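Local coordinates for quinoline 2-oxidoreductase large subunit (Pseudomonas putida, PDB 1T3Q), which forms the molybdenum cofactor-binding subunit of a hydroxylase that probably oxidises quinoline at carbon 2, at residues E283-A295 / V695-L708. Numbering follows the deposited sequence.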
loop_
_atom_site.group_PDB
_atom_site.type_symbol
_atom_site.label_atom_id
_atom_site.label_comp_id
_atom_site.label_asym_id
_atom_site.label_seq_id
_atom_site.Cartn_x
_atom_site.Cartn_y
_atom_site.Cartn_z
ATOM N N GLU B 283 -7.825 5.151 -19.215
ATOM C CA GLU B 283 -8.340 5.473 -20.541
ATOM C C GLU B 283 -7.551 4.826 -21.667
ATOM O O GLU B 283 -6.370 4.499 -21.501
ATOM C CB GLU B 283 -8.358 6.988 -20.743
ATOM C CG GLU B 283 -7.050 7.568 -21.251
ATOM C CD GLU B 283 -7.070 9.082 -21.328
ATOM O OE1 GLU B 283 -8.167 9.661 -21.494
ATOM O OE2 GLU B 283 -5.982 9.692 -21.243
ATOM N N ASP B 284 -8.208 4.631 -22.807
ATOM C CA ASP B 284 -7.533 4.049 -23.962
ATOM C C ASP B 284 -6.987 5.171 -24.842
ATOM O O ASP B 284 -7.229 6.348 -24.574
ATOM C CB ASP B 284 -8.473 3.119 -24.743
ATOM C CG ASP B 284 -9.702 3.826 -25.295
ATOM O OD1 ASP B 284 -10.778 3.190 -25.300
ATOM O OD2 ASP B 284 -9.603 4.988 -25.739
ATOM N N ARG B 285 -6.249 4.816 -25.889
ATOM C CA ARG B 285 -5.649 5.817 -26.760
ATOM C C ARG B 285 -6.641 6.784 -27.412
ATOM O O ARG B 285 -6.349 7.969 -27.556
ATOM C CB ARG B 285 -4.802 5.132 -27.837
ATOM C CG ARG B 285 -4.043 6.099 -28.742
ATOM C CD ARG B 285 -3.143 7.049 -27.954
ATOM N NE ARG B 285 -2.202 6.344 -27.084
ATOM C CZ ARG B 285 -1.342 6.950 -26.269
ATOM N NH1 ARG B 285 -1.304 8.279 -26.209
ATOM N NH2 ARG B 285 -0.516 6.232 -25.517
ATOM N N GLN B 286 -7.809 6.287 -27.803
ATOM C CA GLN B 286 -8.811 7.146 -28.426
ATOM C C GLN B 286 -9.314 8.202 -27.452
ATOM O O GLN B 286 -9.499 9.360 -27.826
ATOM C CB GLN B 286 -9.980 6.306 -28.949
ATOM C CG GLN B 286 -9.636 5.556 -30.221
ATOM C CD GLN B 286 -8.428 4.658 -30.044
ATOM O OE1 GLN B 286 -8.478 3.693 -29.288
ATOM N NE2 GLN B 286 -7.328 4.979 -30.730
ATOM N N GLU B 287 -9.527 7.803 -26.202
ATOM C CA GLU B 287 -9.998 8.740 -25.188
ATOM C C GLU B 287 -8.940 9.803 -24.909
ATOM O O GLU B 287 -9.271 10.946 -24.576
ATOM C CB GLU B 287 -10.340 7.996 -23.899
ATOM C CG GLU B 287 -11.383 6.906 -24.084
ATOM C CD GLU B 287 -11.687 6.191 -22.794
ATOM O OE1 GLU B 287 -12.724 6.506 -22.173
ATOM O OE2 GLU B 287 -10.885 5.319 -22.391
ATOM N N ASN B 288 -7.663 9.441 -25.044
ATOM C CA ASN B 288 -6.609 10.426 -24.806
ATOM C C ASN B 288 -6.690 11.510 -25.878
ATOM O O ASN B 288 -6.465 12.687 -25.598
ATOM C CB ASN B 288 -5.224 9.780 -24.826
ATOM C CG ASN B 288 -4.160 10.682 -24.230
ATOM O OD1 ASN B 288 -4.033 10.798 -22.999
ATOM N ND2 ASN B 288 -3.404 11.340 -25.089
ATOM N N PHE B 289 -7.012 11.123 -27.107
ATOM C CA PHE B 289 -7.144 12.104 -28.178
ATOM C C PHE B 289 -8.459 12.875 -28.038
ATOM O O PHE B 289 -8.501 14.080 -28.250
ATOM C CB PHE B 289 -7.100 11.431 -29.553
ATOM C CG PHE B 289 -5.710 11.074 -30.011
ATOM C CD1 PHE B 289 -5.355 9.748 -30.225
ATOM C CD2 PHE B 289 -4.753 12.066 -30.204
ATOM C CE1 PHE B 289 -4.059 9.411 -30.622
ATOM C CE2 PHE B 289 -3.453 11.743 -30.601
ATOM C CZ PHE B 289 -3.106 10.413 -30.809
ATOM N N LEU B 290 -9.519 12.172 -27.658
ATOM C CA LEU B 290 -10.844 12.776 -27.511
ATOM C C LEU B 290 -11.094 13.662 -26.298
ATOM O O LEU B 290 -11.624 14.769 -26.433
ATOM C CB LEU B 290 -11.918 11.684 -27.504
ATOM C CG LEU B 290 -12.339 11.041 -28.822
ATOM C CD1 LEU B 290 -13.140 9.778 -28.533
ATOM C CD2 LEU B 290 -13.155 12.032 -29.639
ATOM N N GLY B 291 -10.729 13.172 -25.117
ATOM C CA GLY B 291 -11.014 13.913 -23.902
ATOM C C GLY B 291 -9.931 14.439 -22.986
ATOM O O GLY B 291 -10.229 14.781 -21.844
ATOM N N ALA B 292 -8.685 14.491 -23.442
ATOM C CA ALA B 292 -7.632 15.040 -22.601
ATOM C C ALA B 292 -7.613 16.508 -23.020
ATOM O O ALA B 292 -8.652 17.167 -23.015
ATOM C CB ALA B 292 -6.300 14.370 -22.900
ATOM N N THR B 293 -6.449 17.021 -23.380
ATOM C CA THR B 293 -6.346 18.398 -23.851
ATOM C C THR B 293 -5.491 18.345 -25.108
ATOM O O THR B 293 -4.796 17.354 -25.343
ATOM C CB THR B 293 -5.638 19.322 -22.827
ATOM O OG1 THR B 293 -4.399 18.727 -22.419
ATOM C CG2 THR B 293 -6.513 19.552 -21.603
ATOM N N HIS B 294 -5.578 19.382 -25.935
ATOM C CA HIS B 294 -4.753 19.476 -27.131
ATOM C C HIS B 294 -3.972 20.742 -26.856
ATOM O O HIS B 294 -4.272 21.457 -25.899
ATOM C CB HIS B 294 -5.576 19.666 -28.413
ATOM C CG HIS B 294 -6.508 18.534 -28.718
ATOM N ND1 HIS B 294 -6.165 17.211 -28.532
ATOM C CD2 HIS B 294 -7.769 18.531 -29.209
ATOM C CE1 HIS B 294 -7.178 16.441 -28.892
ATOM N NE2 HIS B 294 -8.163 17.216 -29.306
ATOM N N ALA B 295 -2.986 21.038 -27.686
ATOM C CA ALA B 295 -2.194 22.232 -27.459
ATOM C C ALA B 295 -1.600 22.792 -28.729
ATOM O O ALA B 295 -1.721 22.195 -29.799
ATOM C CB ALA B 295 -1.077 21.918 -26.469
ATOM N N VAL B 695 -3.658 17.093 -34.659
ATOM C CA VAL B 695 -4.946 16.608 -34.191
ATOM C C VAL B 695 -5.878 17.417 -35.085
ATOM O O VAL B 695 -5.811 18.648 -35.103
ATOM C CB VAL B 695 -5.176 16.965 -32.708
ATOM C CG1 VAL B 695 -6.658 16.837 -32.352
ATOM C CG2 VAL B 695 -4.345 16.039 -31.822
ATOM N N ILE B 696 -6.735 16.736 -35.835
ATOM C CA ILE B 696 -7.606 17.438 -36.764
ATOM C C ILE B 696 -9.106 17.359 -36.509
ATOM O O ILE B 696 -9.668 16.275 -36.346
ATOM C CB ILE B 696 -7.359 16.948 -38.211
ATOM C CG1 ILE B 696 -5.875 17.083 -38.566
ATOM C CG2 ILE B 696 -8.215 17.745 -39.197
ATOM C CD1 ILE B 696 -5.514 16.508 -39.912
ATOM N N TYR B 697 -9.739 18.529 -36.481
ATOM C CA TYR B 697 -11.188 18.633 -36.327
ATOM C C TYR B 697 -11.672 19.086 -37.704
ATOM O O TYR B 697 -11.099 20.009 -38.284
ATOM C CB TYR B 697 -11.574 19.698 -35.290
ATOM C CG TYR B 697 -11.479 19.261 -33.843
ATOM C CD1 TYR B 697 -10.328 19.508 -33.091
ATOM C CD2 TYR B 697 -12.555 18.638 -33.213
ATOM C CE1 TYR B 697 -10.256 19.152 -31.745
ATOM C CE2 TYR B 697 -12.493 18.273 -31.867
ATOM C CZ TYR B 697 -11.342 18.534 -31.139
ATOM O OH TYR B 697 -11.280 18.177 -29.813
ATOM N N ASP B 698 -12.709 18.446 -38.239
ATOM C CA ASP B 698 -13.198 18.836 -39.555
ATOM C C ASP B 698 -14.159 20.007 -39.465
ATOM O O ASP B 698 -14.387 20.548 -38.390
ATOM C CB ASP B 698 -13.874 17.661 -40.277
ATOM C CG ASP B 698 -15.111 17.153 -39.562
ATOM O OD1 ASP B 698 -15.736 17.916 -38.794
ATOM O OD2 ASP B 698 -15.471 15.978 -39.788
ATOM N N ASP B 699 -14.720 20.389 -40.605
ATOM C CA ASP B 699 -15.643 21.519 -40.668
ATOM C C ASP B 699 -16.918 21.367 -39.840
ATOM O O ASP B 699 -17.679 22.324 -39.695
ATOM C CB ASP B 699 -16.009 21.801 -42.129
ATOM C CG ASP B 699 -14.833 22.325 -42.932
ATOM O OD1 ASP B 699 -14.929 22.368 -44.176
ATOM O OD2 ASP B 699 -13.813 22.700 -42.318
ATOM N N PHE B 700 -17.160 20.181 -39.294
ATOM C CA PHE B 700 -18.362 19.972 -38.494
ATOM C C PHE B 700 -18.057 19.776 -37.016
ATOM O O PHE B 700 -18.964 19.597 -36.204
ATOM C CB PHE B 700 -19.148 18.775 -39.028
ATOM C CG PHE B 700 -19.480 18.882 -40.484
ATOM C CD1 PHE B 700 -18.569 18.464 -41.451
ATOM C CD2 PHE B 700 -20.683 19.447 -40.896
ATOM C CE1 PHE B 700 -18.849 18.610 -42.805
ATOM C CE2 PHE B 700 -20.972 19.598 -42.248
ATOM C CZ PHE B 700 -20.052 19.179 -43.205
ATOM N N GLY B 701 -16.775 19.812 -36.672
ATOM C CA GLY B 701 -16.392 19.645 -35.283
ATOM C C GLY B 701 -16.080 18.211 -34.909
ATOM O O GLY B 701 -15.881 17.909 -33.735
ATOM N N GLN B 702 -16.051 17.314 -35.890
ATOM C CA GLN B 702 -15.731 15.923 -35.598
ATOM C C GLN B 702 -14.217 15.793 -35.479
ATOM O O GLN B 702 -13.470 16.452 -36.204
ATOM C CB GLN B 702 -16.244 14.997 -36.708
ATOM C CG GLN B 702 -17.759 14.914 -36.799
ATOM C CD GLN B 702 -18.386 14.297 -35.564
ATOM O OE1 GLN B 702 -19.378 14.804 -35.039
ATOM N NE2 GLN B 702 -17.817 13.194 -35.097
ATOM N N LEU B 703 -13.769 14.962 -34.545
ATOM C CA LEU B 703 -12.342 14.736 -34.350
ATOM C C LEU B 703 -11.982 13.595 -35.300
ATOM O O LEU B 703 -12.359 12.444 -35.069
ATOM C CB LEU B 703 -12.070 14.313 -32.905
ATOM C CG LEU B 703 -10.747 14.707 -32.243
ATOM C CD1 LEU B 703 -10.510 13.777 -31.065
ATOM C CD2 LEU B 703 -9.593 14.623 -33.219
ATOM N N VAL B 704 -11.261 13.911 -36.370
ATOM C CA VAL B 704 -10.900 12.894 -37.349
ATOM C C VAL B 704 -9.615 12.137 -37.023
ATOM O O VAL B 704 -9.304 11.136 -37.667
ATOM C CB VAL B 704 -10.784 13.506 -38.762
ATOM C CG1 VAL B 704 -12.067 14.247 -39.103
ATOM C CG2 VAL B 704 -9.606 14.451 -38.836
ATOM N N THR B 705 -8.874 12.606 -36.027
ATOM C CA THR B 705 -7.635 11.937 -35.631
ATOM C C THR B 705 -7.772 11.400 -34.208
ATOM O O THR B 705 -7.668 12.155 -33.237
ATOM C CB THR B 705 -6.426 12.905 -35.694
ATOM O OG1 THR B 705 -6.698 14.059 -34.894
ATOM C CG2 THR B 705 -6.162 13.347 -37.129
ATOM N N THR B 706 -8.013 10.098 -34.080
ATOM C CA THR B 706 -8.163 9.491 -32.762
ATOM C C THR B 706 -7.318 8.231 -32.599
ATOM O O THR B 706 -7.449 7.525 -31.603
ATOM C CB THR B 706 -9.643 9.120 -32.459
ATOM O OG1 THR B 706 -10.140 8.252 -33.484
ATOM C CG2 THR B 706 -10.517 10.373 -32.398
ATOM N N THR B 707 -6.451 7.952 -33.567
ATOM C CA THR B 707 -5.595 6.765 -33.490
ATOM C C THR B 707 -4.155 7.082 -33.886
ATOM O O THR B 707 -3.882 8.098 -34.514
ATOM C CB THR B 707 -6.097 5.642 -34.422
ATOM O OG1 THR B 707 -5.840 6.007 -35.783
ATOM C CG2 THR B 707 -7.594 5.428 -34.243
ATOM N N LEU B 708 -3.238 6.195 -33.515
ATOM C CA LEU B 708 -1.828 6.367 -33.834
ATOM C C LEU B 708 -1.584 6.129 -35.323
ATOM O O LEU B 708 -0.467 6.296 -35.818
ATOM C CB LEU B 708 -0.988 5.412 -32.988
ATOM C CG LEU B 708 -0.146 6.000 -31.850
ATOM C CD1 LEU B 708 -0.807 7.209 -31.222
ATOM C CD2 LEU B 708 0.099 4.919 -30.823
HETATM O O HOH W 1 -4.327 3.839 -31.615
HETATM O O HOH W 2 -12.381 16.013 -28.963
#
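Q286, F289 and L290 of helix 285-291 pack against T706 and L703 of a loop that doubles back through a type I turn, D698 to G701. The contact joins the two molybdopterin cofactor-binding regions of the large subunit. A capping box of D284 and E287 starts the helix. F289 CB lies 3.8 Å from T705 O, a buried carbonyl with no partner in the model. Its CG sits near T706 CA. CD1 comes within 3.4 Å of T706 O, and CD2 lies 4.3 Å from V695 CG2, a loose apolar contact. CE1 and CZ meet L708 CD1 at the ring edge. Q286 has CG anti to its carbonyl carbon (chi1 -75°) and bends at chi2. This folds the amide onto the loop, where NE2 donates to T706 O at 2.7 Å. L290 CD2 and L703 CD1 are tightly packed at 3.5 Å. V695 CG1 sits over one face of the H294 ring, a CH-pi contact 3.5 Å from the centroid. H294 NE2 gives a weak hydrogen bond to Y697 OH, which also forms a hydrogen bond with C365 N. Were H294 an alanine, V695 CG1 would probably lose the ring it lies on, and Y697 OH its weak NE2 donor. M1 of the medium subunit packs on Q286, and R285 NH2 makes a hydrogen bond to G47 O of the small subunit. One water accepts from Y697 OH at 2.6 Å and donates to L290 O at 2.9 Å.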